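Local coordinates for protein viral CASP8 and FADD-like apoptosis regulator (Molluscum contagiosum virus subtype 1, PDB 2BBR) that blocks death-receptor-induced apoptosis by interfering with caspase-8 recruitment and activation at the death-inducing signalling complex, and suppresses host NF-kappa-B activation, at residues H15-L20 with S26-L31; V101-E106 with C170-E175; S110-L115 with V137-A142; F118-N123 with T128-S133. All coordinates share one frame; numbering follows the deposited sequence.

Interaction 1 of 4, residues H15-L20 with S26-L31; sequences HLLEEL and SLLLFL
Leu20 and Leu28 meet through one methyl each, and their side chains run roughly at right angles to one another. Their CD1 atoms, Leu20 CD1 and Leu28 CD1, stand 3.3 Å apart, tighter than ordinary van der Waals contact, whereas the backbones keep well clear, with Leu20 CA and Leu28 CA separated by 9.7 Å. Both side chains point across the gap from the backbone outward. In Leu28, CG lies anti to the carbonyl carbon (chi1 -68°), which extends the branch from the helix toward Leu20. A second, looser touch comes from Leu17, whose CD2 lies 4.4 Å from Leu28 CD1, so that this one methyl of Leu28 serves both partners. The two leucines are set side by side by a type I turn from Leu17 to Leu20, in which Leu20 N donates to Leu17 O at 3.1 Å. The buried surface is small, 75 Å², in keeping with a point-like apolar contact. It joins helix 10-17 and the turn after it to helix 22-31 within the first death effector domain. Around it, Leu67 packs on Leu28, Leu16 lies against Leu72 of helix 70-77, and Phe30 packs on helices 95-104 and 136-145 of the second domain.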
loop_
_atom_site.group_PDB
_atom_site.type_symbol
_atom_site.label_atom_id
_atom_site.label_comp_id
_atom_site.label_asym_id
_atom_site.label_seq_id
_atom_site.Cartn_x
_atom_site.Cartn_y
_atom_site.Cartn_z
ATOM N N HIS A 15 -7.682 -11.319 15.888
ATOM C CA HIS A 15 -6.911 -12.526 16.132
ATOM C C HIS A 15 -5.913 -12.709 14.987
ATOM O O HIS A 15 -4.763 -13.094 15.195
ATOM C CB HIS A 15 -7.859 -13.722 16.236
ATOM C CG HIS A 15 -7.167 -15.023 16.482
ATOM N ND1 HIS A 15 -6.847 -15.898 15.469
ATOM C CD2 HIS A 15 -6.733 -15.598 17.629
ATOM C CE1 HIS A 15 -6.250 -16.959 15.980
ATOM N NE2 HIS A 15 -6.169 -16.802 17.289
ATOM N N LEU A 16 -6.361 -12.418 13.774
ATOM C CA LEU A 16 -5.500 -12.524 12.605
ATOM C C LEU A 16 -4.312 -11.564 12.733
ATOM O O LEU A 16 -3.191 -11.900 12.353
ATOM C CB LEU A 16 -6.303 -12.200 11.341
ATOM C CG LEU A 16 -5.545 -12.139 10.013
ATOM C CD1 LEU A 16 -4.829 -13.452 9.762
ATOM C CD2 LEU A 16 -6.516 -11.832 8.884
ATOM N N LEU A 17 -4.560 -10.380 13.287
ATOM C CA LEU A 17 -3.516 -9.368 13.447
ATOM C C LEU A 17 -2.348 -9.779 14.337
ATOM O O LEU A 17 -1.245 -9.248 14.203
ATOM C CB LEU A 17 -4.116 -8.068 13.987
ATOM C CG LEU A 17 -5.053 -7.296 13.057
ATOM C CD1 LEU A 17 -5.536 -6.035 13.760
ATOM C CD2 LEU A 17 -4.324 -6.945 11.767
ATOM N N GLU A 18 -2.589 -10.710 15.251
ATOM C CA GLU A 18 -1.538 -11.175 16.147
ATOM C C GLU A 18 -0.459 -11.902 15.355
ATOM O O GLU A 18 0.614 -12.205 15.881
ATOM C CB GLU A 18 -2.124 -12.115 17.202
ATOM C CG GLU A 18 -3.111 -11.449 18.146
ATOM C CD GLU A 18 -3.765 -12.433 19.095
ATOM O OE1 GLU A 18 -3.034 -13.141 19.819
ATOM O OE2 GLU A 18 -5.013 -12.496 19.118
ATOM N N GLU A 19 -0.744 -12.173 14.086
ATOM C CA GLU A 19 0.203 -12.877 13.235
ATOM C C GLU A 19 1.117 -11.954 12.441
ATOM O O GLU A 19 2.051 -12.419 11.799
ATOM C CB GLU A 19 -0.546 -13.801 12.271
ATOM C CG GLU A 19 -1.368 -14.876 12.966
ATOM C CD GLU A 19 -0.527 -15.743 13.881
ATOM O OE1 GLU A 19 0.426 -16.382 13.386
ATOM O OE2 GLU A 19 -0.817 -15.785 15.096
ATOM N N LEU A 20 0.852 -10.653 12.489
ATOM C CA LEU A 20 1.658 -9.690 11.747
ATOM C C LEU A 20 2.666 -8.995 12.649
ATOM O O LEU A 20 2.401 -8.773 13.830
ATOM C CB LEU A 20 0.748 -8.643 11.101
ATOM C CG LEU A 20 -0.412 -9.170 10.254
ATOM C CD1 LEU A 20 -1.239 -8.001 9.759
ATOM C CD2 LEU A 20 0.114 -9.987 9.086
ATOM N N SER A 26 2.679 -1.595 9.567
ATOM C CA SER A 26 2.903 -0.327 8.887
ATOM C C SER A 26 2.393 -0.379 7.451
ATOM O O SER A 26 1.810 0.583 6.955
ATOM C CB SER A 26 4.396 0.015 8.900
ATOM O OG SER A 26 4.648 1.245 8.246
ATOM N N LEU A 27 2.621 -1.503 6.782
ATOM C CA LEU A 27 2.163 -1.652 5.410
ATOM C C LEU A 27 0.640 -1.616 5.338
ATOM O O LEU A 27 0.071 -0.986 4.449
ATOM C CB LEU A 27 2.686 -2.957 4.800
ATOM C CG LEU A 27 4.209 -3.103 4.750
ATOM C CD1 LEU A 27 4.583 -4.407 4.071
ATOM C CD2 LEU A 27 4.815 -1.928 4.002
ATOM N N LEU A 28 -0.026 -2.288 6.274
ATOM C CA LEU A 28 -1.480 -2.287 6.269
ATOM C C LEU A 28 -2.017 -0.898 6.578
ATOM O O LEU A 28 -2.984 -0.452 5.964
ATOM C CB LEU A 28 -2.029 -3.301 7.273
ATOM C CG LEU A 28 -1.776 -4.773 6.941
ATOM C CD1 LEU A 28 -2.590 -5.645 7.885
ATOM C CD2 LEU A 28 -2.172 -5.059 5.496
ATOM N N LEU A 29 -1.400 -0.209 7.530
ATOM C CA LEU A 29 -1.845 1.138 7.860
ATOM C C LEU A 29 -1.732 2.030 6.625
ATOM O O LEU A 29 -2.598 2.863 6.371
ATOM C CB LEU A 29 -1.024 1.717 9.015
ATOM C CG LEU A 29 -1.410 1.227 10.413
ATOM C CD1 LEU A 29 -0.457 1.806 11.440
ATOM C CD2 LEU A 29 -2.842 1.642 10.725
ATOM N N PHE A 30 -0.667 1.847 5.852
ATOM C CA PHE A 30 -0.473 2.626 4.633
ATOM C C PHE A 30 -1.580 2.297 3.627
ATOM O O PHE A 30 -2.155 3.191 3.005
ATOM C CB PHE A 30 0.897 2.317 4.030
ATOM C CG PHE A 30 1.122 2.937 2.681
ATOM C CD1 PHE A 30 1.558 4.254 2.557
ATOM C CD2 PHE A 30 0.893 2.200 1.528
ATOM C CE1 PHE A 30 1.765 4.823 1.291
ATOM C CE2 PHE A 30 1.094 2.759 0.271
ATOM C CZ PHE A 30 1.532 4.072 0.150
ATOM N N LEU A 31 -1.884 1.012 3.473
ATOM C CA LEU A 31 -2.932 0.598 2.545
ATOM C C LEU A 31 -4.278 1.217 2.911
ATOM O O LEU A 31 -5.115 1.472 2.038
ATOM C CB LEU A 31 -3.070 -0.930 2.533
ATOM C CG LEU A 31 -1.969 -1.739 1.845
ATOM C CD1 LEU A 31 -2.260 -3.222 2.009
ATOM C CD2 LEU A 31 -1.889 -1.367 0.366
#

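Interaction 2 of 4, residues V101-E106 with C170-E175; sequences VCVGEE and CQQLVE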
loop_
_atom_site.group_PDB
_atom_site.type_symbol
_atom_site.label_atom_id
_atom_site.label_comp_id
_atom_site.label_asym_id
_atom_site.label_seq_id
_atom_site.Cartn_x
_atom_site.Cartn_y
_atom_site.Cartn_z
ATOM N N VAL A 101 3.363 -0.432 -1.893
ATOM C CA VAL A 101 3.814 -1.419 -0.918
ATOM C C VAL A 101 4.729 -2.432 -1.597
ATOM O O VAL A 101 5.806 -2.752 -1.087
ATOM C CB VAL A 101 2.631 -2.176 -0.275
ATOM C CG1 VAL A 101 3.151 -3.366 0.526
ATOM C CG2 VAL A 101 1.843 -1.237 0.634
ATOM N N CYS A 102 4.307 -2.929 -2.752
ATOM C CA CYS A 102 5.100 -3.921 -3.459
ATOM C C CYS A 102 6.459 -3.402 -3.907
ATOM O O CYS A 102 7.457 -4.116 -3.802
ATOM C CB CYS A 102 4.306 -4.468 -4.640
ATOM S SG CYS A 102 2.896 -5.465 -4.092
ATOM N N VAL A 103 6.508 -2.171 -4.400
ATOM C CA VAL A 103 7.774 -1.590 -4.823
ATOM C C VAL A 103 8.692 -1.459 -3.609
ATOM O O VAL A 103 9.890 -1.744 -3.691
ATOM C CB VAL A 103 7.553 -0.210 -5.480
ATOM C CG1 VAL A 103 8.878 0.519 -5.658
ATOM C CG2 VAL A 103 6.879 -0.395 -6.825
ATOM N N GLY A 104 8.125 -1.053 -2.477
ATOM C CA GLY A 104 8.926 -0.912 -1.276
ATOM C C GLY A 104 9.582 -2.218 -0.865
ATOM O O GLY A 104 10.687 -2.217 -0.324
ATOM N N GLU A 105 8.907 -3.335 -1.111
ATOM C CA GLU A 105 9.455 -4.637 -0.747
ATOM C C GLU A 105 10.514 -5.133 -1.732
ATOM O O GLU A 105 11.176 -6.142 -1.477
ATOM C CB GLU A 105 8.330 -5.669 -0.624
ATOM C CG GLU A 105 7.334 -5.365 0.487
ATOM C CD GLU A 105 8.001 -5.186 1.837
ATOM O OE1 GLU A 105 7.957 -4.063 2.382
ATOM O OE2 GLU A 105 8.575 -6.171 2.353
ATOM N N GLU A 106 10.679 -4.431 -2.852
ATOM C CA GLU A 106 11.674 -4.802 -3.861
ATOM C C GLU A 106 12.940 -3.968 -3.715
ATOM O O GLU A 106 13.878 -4.087 -4.509
ATOM C CB GLU A 106 11.109 -4.606 -5.268
ATOM C CG GLU A 106 9.951 -5.525 -5.608
ATOM C CD GLU A 106 10.350 -6.990 -5.636
ATOM O OE1 GLU A 106 9.447 -7.846 -5.744
ATOM O OE2 GLU A 106 11.563 -7.289 -5.557
ATOM N N CYS A 170 11.002 1.841 -11.963
ATOM C CA CYS A 170 10.594 3.080 -12.611
ATOM C C CYS A 170 9.490 2.765 -13.616
ATOM O O CYS A 170 8.453 3.428 -13.648
ATOM C CB CYS A 170 11.779 3.710 -13.350
ATOM S SG CYS A 170 11.367 5.147 -14.374
ATOM N N GLN A 171 9.715 1.740 -14.432
ATOM C CA GLN A 171 8.743 1.349 -15.440
ATOM C C GLN A 171 7.392 0.980 -14.835
ATOM O O GLN A 171 6.352 1.316 -15.398
ATOM C CB GLN A 171 9.278 0.186 -16.274
ATOM C CG GLN A 171 8.342 -0.243 -17.390
ATOM C CD GLN A 171 8.939 -1.330 -18.255
ATOM O OE1 GLN A 171 8.364 -2.407 -18.402
ATOM N NE2 GLN A 171 10.103 -1.053 -18.830
ATOM N N GLN A 172 7.393 0.285 -13.702
ATOM C CA GLN A 172 6.125 -0.068 -13.075
ATOM C C GLN A 172 5.337 1.189 -12.728
ATOM O O GLN A 172 4.118 1.231 -12.892
ATOM C CB GLN A 172 6.351 -0.875 -11.799
ATOM C CG GLN A 172 6.883 -2.271 -12.012
ATOM C CD GLN A 172 6.940 -3.046 -10.716
ATOM O OE1 GLN A 172 5.928 -3.205 -10.035
ATOM N NE2 GLN A 172 8.124 -3.532 -10.364
ATOM N N LEU A 173 6.031 2.206 -12.227
ATOM C CA LEU A 173 5.365 3.449 -11.866
ATOM C C LEU A 173 4.920 4.256 -13.080
ATOM O O LEU A 173 3.844 4.849 -13.058
ATOM C CB LEU A 173 6.259 4.306 -10.967
ATOM C CG LEU A 173 6.096 4.070 -9.463
ATOM C CD1 LEU A 173 6.525 2.661 -9.094
ATOM C CD2 LEU A 173 6.918 5.102 -8.706
ATOM N N VAL A 174 5.742 4.296 -14.125
ATOM C CA VAL A 174 5.370 5.025 -15.335
ATOM C C VAL A 174 4.136 4.369 -15.950
ATOM O O VAL A 174 3.185 5.050 -16.350
ATOM C CB VAL A 174 6.519 5.030 -16.374
ATOM C CG1 VAL A 174 6.012 5.555 -17.713
ATOM C CG2 VAL A 174 7.663 5.899 -15.873
ATOM N N GLU A 175 4.148 3.044 -16.017
ATOM C CA GLU A 175 3.020 2.320 -16.579
ATOM C C GLU A 175 1.762 2.534 -15.750
ATOM O O GLU A 175 0.669 2.670 -16.304
ATOM C CB GLU A 175 3.352 0.835 -16.695
ATOM C CG GLU A 175 4.335 0.553 -17.826
ATOM C CD GLU A 175 4.713 -0.907 -17.941
ATOM O OE1 GLU A 175 5.384 -1.266 -18.933
ATOM O OE2 GLU A 175 4.350 -1.692 -17.042
#
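Val103, which touches Leu173 across the contact, accepts at its backbone O the N-H of Glu106 at 2.9 Å, a backbone bond three residues along the chain. The meeting itself is apolar: Val103 CG2 lies 3.8 Å from Leu173 CD1, the side chains crossing at a slant. Val103 has its CG1 anti to the backbone N (chi1 168°), which leaves CG2 anti to the carbonyl carbon and turned to the other helix. Leu173 starts out beside the gap rather than across it; a chi1 of -91°, away from a staggered value, combines with chi2 of 65° to bring CD1 against the valine. Gln172 leaves its backbone toward segment 101-106 and adds a marginal touch, Val103 CG2 to Gln172 OE1 at 4.4 Å. The CA atoms of Val103 and Gln172 are 8.6 Å apart, and the segments bury 115 Å² between them. Leu173 also rests on Leu157, Ala158 and Leu161 of helix 155-163, which places it in the core of the second domain. Arg166 hydrogen-bonds to Glu106 O. Packing of the first helix of this domain on its long last one is characteristic of the helical bundle of the death-fold superfamily.

Interaction 3 of 4, residues S110-L115 with V137-A142; sequences SELRAL and VELVLA
Leu139 pushes its CD2 methyl against the start of the Leu115 side chain, Leu139 CD2 lying 3.8 Å from Leu115 CB and also 4.2 Å from the backbone carbon Leu115 C. The methyl thus meets the root of its partner instead of the branch. The torsions are consistent with this: Leu139 has CG anti to its own backbone N (chi1 169°), Leu115 has CG anti to the carbonyl carbon. Leu112, one helical turn earlier, begins beside the gap and bends inward; its CD1 reaches 4.4 Å from Leu139 CD2. A single methyl of Leu139 therefore touches two leucines of helix 109-122, and Leu139 supplies the larger share of the 108 Å² buried. The contact joins helices 109-122 and 136-145 in the core of the second death effector domain's helical bundle, with Leu115 CA 8.4 Å from Leu139 CA.

Polar chemistry lies off this interface. Arg113 NH2 donates to Ser110 OG at 3.2 Å, bent to 149° and with the oxygen 18° out of the guanidinium plane. Ser110 O sits above one face of the same group, 3.0 Å from its plane and offset toward the rim, but its angle to Arg113 NH2 is too poor for a bond.

Glu111 makes a salt bridge to Arg166, consistent with the charged E/D-RxDL triad of death effector domains, and Glu138 one to Arg135. Leu115 continues onto Met160 and Leu161 of helix 155-163, Val140 faces Tyr96 and Met100 of helix 95-104, and Val137 turns away to helix 22-31 of the first domain.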
loop_
_atom_site.group_PDB
_atom_site.type_symbol
_atom_site.label_atom_id
_atom_site.label_comp_id
_atom_site.label_asym_id
_atom_site.label_seq_id
_atom_site.Cartn_x
_atom_site.Cartn_y
_atom_site.Cartn_z
ATOM N N SER A 110 19.947 -0.017 1.323
ATOM C CA SER A 110 20.835 0.951 0.685
ATOM C C SER A 110 20.077 1.757 -0.364
ATOM O O SER A 110 20.258 2.968 -0.482
ATOM C CB SER A 110 22.016 0.238 0.026
ATOM O OG SER A 110 22.890 1.170 -0.584
ATOM N N GLU A 111 19.236 1.071 -1.132
ATOM C CA GLU A 111 18.431 1.730 -2.157
ATOM C C GLU A 111 17.448 2.688 -1.490
ATOM O O GLU A 111 17.264 3.817 -1.938
ATOM C CB GLU A 111 17.666 0.690 -2.984
ATOM C CG GLU A 111 18.562 -0.215 -3.815
ATOM C CD GLU A 111 17.797 -1.303 -4.548
ATOM O OE1 GLU A 111 17.057 -2.059 -3.885
ATOM O OE2 GLU A 111 17.946 -1.407 -5.783
ATOM N N LEU A 112 16.825 2.233 -0.408
ATOM C CA LEU A 112 15.869 3.067 0.306
ATOM C C LEU A 112 16.557 4.313 0.856
ATOM O O LEU A 112 16.010 5.413 0.793
ATOM C CB LEU A 112 15.214 2.272 1.437
ATOM C CG LEU A 112 14.226 3.024 2.334
ATOM C CD1 LEU A 112 13.100 3.627 1.503
ATOM C CD2 LEU A 112 13.669 2.066 3.371
ATOM N N ARG A 113 17.762 4.142 1.396
ATOM C CA ARG A 113 18.510 5.274 1.925
ATOM C C ARG A 113 18.789 6.283 0.809
ATOM O O ARG A 113 18.631 7.484 0.993
ATOM C CB ARG A 113 19.834 4.803 2.531
ATOM C CG ARG A 113 20.758 5.932 2.966
ATOM C CD ARG A 113 22.175 5.414 3.143
ATOM N NE ARG A 113 22.589 4.640 1.975
ATOM C CZ ARG A 113 22.661 5.127 0.739
ATOM N NH1 ARG A 113 22.354 6.395 0.499
ATOM N NH2 ARG A 113 23.019 4.337 -0.263
ATOM N N ALA A 114 19.201 5.784 -0.355
ATOM C CA ALA A 114 19.489 6.660 -1.484
ATOM C C ALA A 114 18.241 7.442 -1.881
ATOM O O ALA A 114 18.308 8.635 -2.159
ATOM C CB ALA A 114 19.998 5.846 -2.669
ATOM N N LEU A 115 17.095 6.765 -1.895
ATOM C CA LEU A 115 15.841 7.410 -2.265
ATOM C C LEU A 115 15.470 8.506 -1.276
ATOM O O LEU A 115 15.015 9.577 -1.675
ATOM C CB LEU A 115 14.717 6.374 -2.351
ATOM C CG LEU A 115 14.842 5.373 -3.503
ATOM C CD1 LEU A 115 13.778 4.304 -3.359
ATOM C CD2 LEU A 115 14.709 6.098 -4.839
ATOM N N VAL A 137 7.109 3.080 2.528
ATOM C CA VAL A 137 5.751 3.617 2.595
ATOM C C VAL A 137 5.732 4.947 3.327
ATOM O O VAL A 137 4.900 5.807 3.043
ATOM C CB VAL A 137 4.752 2.643 3.277
ATOM C CG1 VAL A 137 4.521 1.436 2.386
ATOM C CG2 VAL A 137 5.265 2.222 4.645
ATOM N N GLU A 138 6.648 5.127 4.271
ATOM C CA GLU A 138 6.709 6.384 4.998
ATOM C C GLU A 138 7.297 7.467 4.087
ATOM O O GLU A 138 6.896 8.628 4.159
ATOM C CB GLU A 138 7.503 6.190 6.295
ATOM C CG GLU A 138 6.685 5.392 7.319
ATOM C CD GLU A 138 7.500 4.778 8.448
ATOM O OE1 GLU A 138 6.881 4.267 9.405
ATOM O OE2 GLU A 138 8.743 4.786 8.380
ATOM N N LEU A 139 8.222 7.085 3.212
ATOM C CA LEU A 139 8.794 8.024 2.250
ATOM C C LEU A 139 7.675 8.462 1.294
ATOM O O LEU A 139 7.547 9.645 0.972
ATOM C CB LEU A 139 9.922 7.359 1.455
ATOM C CG LEU A 139 10.447 8.117 0.232
ATOM C CD1 LEU A 139 10.974 9.483 0.647
ATOM C CD2 LEU A 139 11.541 7.301 -0.446
ATOM N N VAL A 140 6.860 7.510 0.844
ATOM C CA VAL A 140 5.758 7.837 -0.056
ATOM C C VAL A 140 4.796 8.824 0.607
ATOM O O VAL A 140 4.413 9.824 0.001
ATOM C CB VAL A 140 4.992 6.566 -0.495
ATOM C CG1 VAL A 140 3.766 6.949 -1.327
ATOM C CG2 VAL A 140 5.915 5.660 -1.297
ATOM N N LEU A 141 4.417 8.561 1.851
ATOM C CA LEU A 141 3.509 9.472 2.535
ATOM C C LEU A 141 4.131 10.855 2.698
ATOM O O LEU A 141 3.440 11.866 2.559
ATOM C CB LEU A 141 3.101 8.905 3.899
ATOM C CG LEU A 141 2.198 7.666 3.848
ATOM C CD1 LEU A 141 1.895 7.207 5.267
ATOM C CD2 LEU A 141 0.904 7.980 3.110
ATOM N N ALA A 142 5.426 10.908 2.991
ATOM C CA ALA A 142 6.102 12.192 3.148
ATOM C C ALA A 142 6.036 12.983 1.839
ATOM O O ALA A 142 5.790 14.192 1.845
ATOM C CB ALA A 142 7.547 11.980 3.571
#

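Interaction 4 of 4, residues F118-N123 with T128-S133; sequences FACNLN and TALSES
Leu130 turns its CD1 methyl toward the last turns of helix 109-122, and the packed part of the contact lies there: Leu130 CD1 is 3.9 Å from Cys120 SG and 4.4 Å from Ala119 CB. Both leave their backbone toward segment 128-133, and Cys120 holds its sulfur anti to the carbonyl carbon (chi1 -68°), beside the backbone N. The loop linking helices 109-122 and 136-145 of the second death effector domain is thus packed back on the preceding helix, Cys120 CA lying 8.4 Å from Leu130 CA. Ala119 is buried and also touches Leu139 and Leu143 of helix 136-145, while Leu130 packs on Leu139 and Ala142.

The loop side is different. From Ser131 on, the chain is exposed and looks to its own polar groups: Ser131 OG accepts the N-H of Ser133 at 3.2 Å, with an angle of 159°, which makes an ST turn. The hydroxyl of Ser133 donates to the same oxygen, Ser133 OG to Ser131 OG being 2.8 Å, so two groups grip it.

One apolar methyl set against a thiol and an alanine methyl means that the contact, 91 Å², probably rests mainly on burial and dispersion; the hydrogen bonds lie within each segment and not between them.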
loop_
_atom_site.group_PDB
_atom_site.type_symbol
_atom_site.label_atom_id
_atom_site.label_comp_id
_atom_site.label_asym_id
_atom_site.label_seq_id
_atom_site.Cartn_x
_atom_site.Cartn_y
_atom_site.Cartn_z
ATOM N N PHE A 118 17.577 11.416 -2.066
ATOM C CA PHE A 118 17.143 12.088 -3.292
ATOM C C PHE A 118 15.962 12.994 -2.967
ATOM O O PHE A 118 15.882 14.128 -3.440
ATOM C CB PHE A 118 16.680 11.092 -4.365
ATOM C CG PHE A 118 17.764 10.196 -4.899
ATOM C CD1 PHE A 118 19.108 10.545 -4.807
ATOM C CD2 PHE A 118 17.427 9.003 -5.532
ATOM C CE1 PHE A 118 20.097 9.715 -5.338
ATOM C CE2 PHE A 118 18.404 8.170 -6.065
ATOM C CZ PHE A 118 19.743 8.526 -5.968
ATOM N N ALA A 119 15.035 12.480 -2.163
ATOM C CA ALA A 119 13.851 13.240 -1.784
ATOM C C ALA A 119 14.206 14.511 -1.024
ATOM O O ALA A 119 13.673 15.584 -1.307
ATOM C CB ALA A 119 12.919 12.373 -0.943
ATOM N N CYS A 120 15.103 14.386 -0.050
ATOM C CA CYS A 120 15.507 15.536 0.747
ATOM C C CYS A 120 16.295 16.565 -0.065
ATOM O O CYS A 120 16.310 17.745 0.277
ATOM C CB CYS A 120 16.302 15.074 1.973
ATOM S SG CYS A 120 15.282 14.167 3.178
ATOM N N ASN A 121 16.947 16.123 -1.136
ATOM C CA ASN A 121 17.689 17.044 -1.992
ATOM C C ASN A 121 16.697 17.803 -2.867
ATOM O O ASN A 121 16.890 18.983 -3.157
ATOM C CB ASN A 121 18.699 16.301 -2.870
ATOM C CG ASN A 121 19.972 15.954 -2.123
ATOM O OD1 ASN A 121 20.432 16.721 -1.276
ATOM N ND2 ASN A 121 20.559 14.810 -2.445
ATOM N N LEU A 122 15.633 17.120 -3.286
ATOM C CA LEU A 122 14.600 17.748 -4.105
ATOM C C LEU A 122 13.839 18.760 -3.261
ATOM O O LEU A 122 13.518 19.854 -3.723
ATOM C CB LEU A 122 13.616 16.703 -4.637
ATOM C CG LEU A 122 14.033 15.861 -5.839
ATOM C CD1 LEU A 122 12.945 14.839 -6.148
ATOM C CD2 LEU A 122 14.266 16.771 -7.038
ATOM N N ASN A 123 13.550 18.379 -2.021
ATOM C CA ASN A 123 12.823 19.237 -1.093
ATOM C C ASN A 123 13.394 19.042 0.309
ATOM O O ASN A 123 13.008 18.116 1.024
ATOM C CB ASN A 123 11.334 18.875 -1.091
ATOM C CG ASN A 123 10.503 19.830 -0.258
ATOM O OD1 ASN A 123 10.976 20.378 0.737
ATOM N ND2 ASN A 123 9.249 20.021 -0.651
ATOM N N THR A 128 12.726 16.625 7.999
ATOM C CA THR A 128 12.071 16.488 9.297
ATOM C C THR A 128 11.009 15.394 9.319
ATOM O O THR A 128 10.505 15.030 10.382
ATOM C CB THR A 128 11.410 17.810 9.736
ATOM O OG1 THR A 128 10.415 18.192 8.777
ATOM C CG2 THR A 128 12.451 18.912 9.855
ATOM N N ALA A 129 10.670 14.866 8.146
ATOM C CA ALA A 129 9.663 13.817 8.050
ATOM C C ALA A 129 10.301 12.469 7.750
ATOM O O ALA A 129 9.618 11.446 7.698
ATOM C CB ALA A 129 8.653 14.163 6.961
ATOM N N LEU A 130 11.617 12.471 7.559
ATOM C CA LEU A 130 12.341 11.250 7.240
ATOM C C LEU A 130 13.588 11.058 8.093
ATOM O O LEU A 130 14.243 12.025 8.489
ATOM C CB LEU A 130 12.753 11.265 5.770
ATOM C CG LEU A 130 11.639 11.414 4.733
ATOM C CD1 LEU A 130 12.251 11.658 3.364
ATOM C CD2 LEU A 130 10.770 10.165 4.732
ATOM N N SER A 131 13.910 9.798 8.368
ATOM C CA SER A 131 15.093 9.452 9.145
ATOM C C SER A 131 15.617 8.128 8.609
ATOM O O SER A 131 15.016 7.532 7.711
ATOM C CB SER A 131 14.753 9.305 10.630
ATOM O OG SER A 131 14.004 8.128 10.873
ATOM N N GLU A 132 16.731 7.667 9.168
ATOM C CA GLU A 132 17.341 6.416 8.741
ATOM C C GLU A 132 16.454 5.210 9.030
ATOM O O GLU A 132 16.736 4.100 8.581
ATOM C CB GLU A 132 18.706 6.251 9.415
ATOM C CG GLU A 132 19.656 7.398 9.098
ATOM C CD GLU A 132 21.037 7.214 9.690
ATOM O OE1 GLU A 132 21.749 6.281 9.267
ATOM O OE2 GLU A 132 21.412 8.009 10.578
ATOM N N SER A 133 15.374 5.423 9.776
ATOM C CA SER A 133 14.465 4.330 10.086
ATOM C C SER A 133 13.192 4.375 9.242
ATOM O O SER A 133 12.351 3.485 9.337
ATOM C CB SER A 133 14.096 4.348 11.572
ATOM O OG SER A 133 13.434 5.551 11.922
#

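Interactions 3 and 4 are continuous: their centres are 8 Å apart, both use helix 109-122, and Leu139 CD1 reaches Leu130 CD1 at 3.7 Å. Interaction 2, with its centre 12 Å from that of interaction 3, closes a loop within which both are nested, and all three belong to the second death effector domain. Interaction 1 belongs to the first domain, about 21 Å and 20 Å from interactions 2 and 3 between centres, yet its helix 22-31 bridges the gap: Phe30 CD2 lies 3.7 Å from Val101 CG2 and Phe30 CD1 3.6 Å from Val137 CB. Helix 95-104 also carries Arg95 and Lys98, which line the azide pocket together with Leu88.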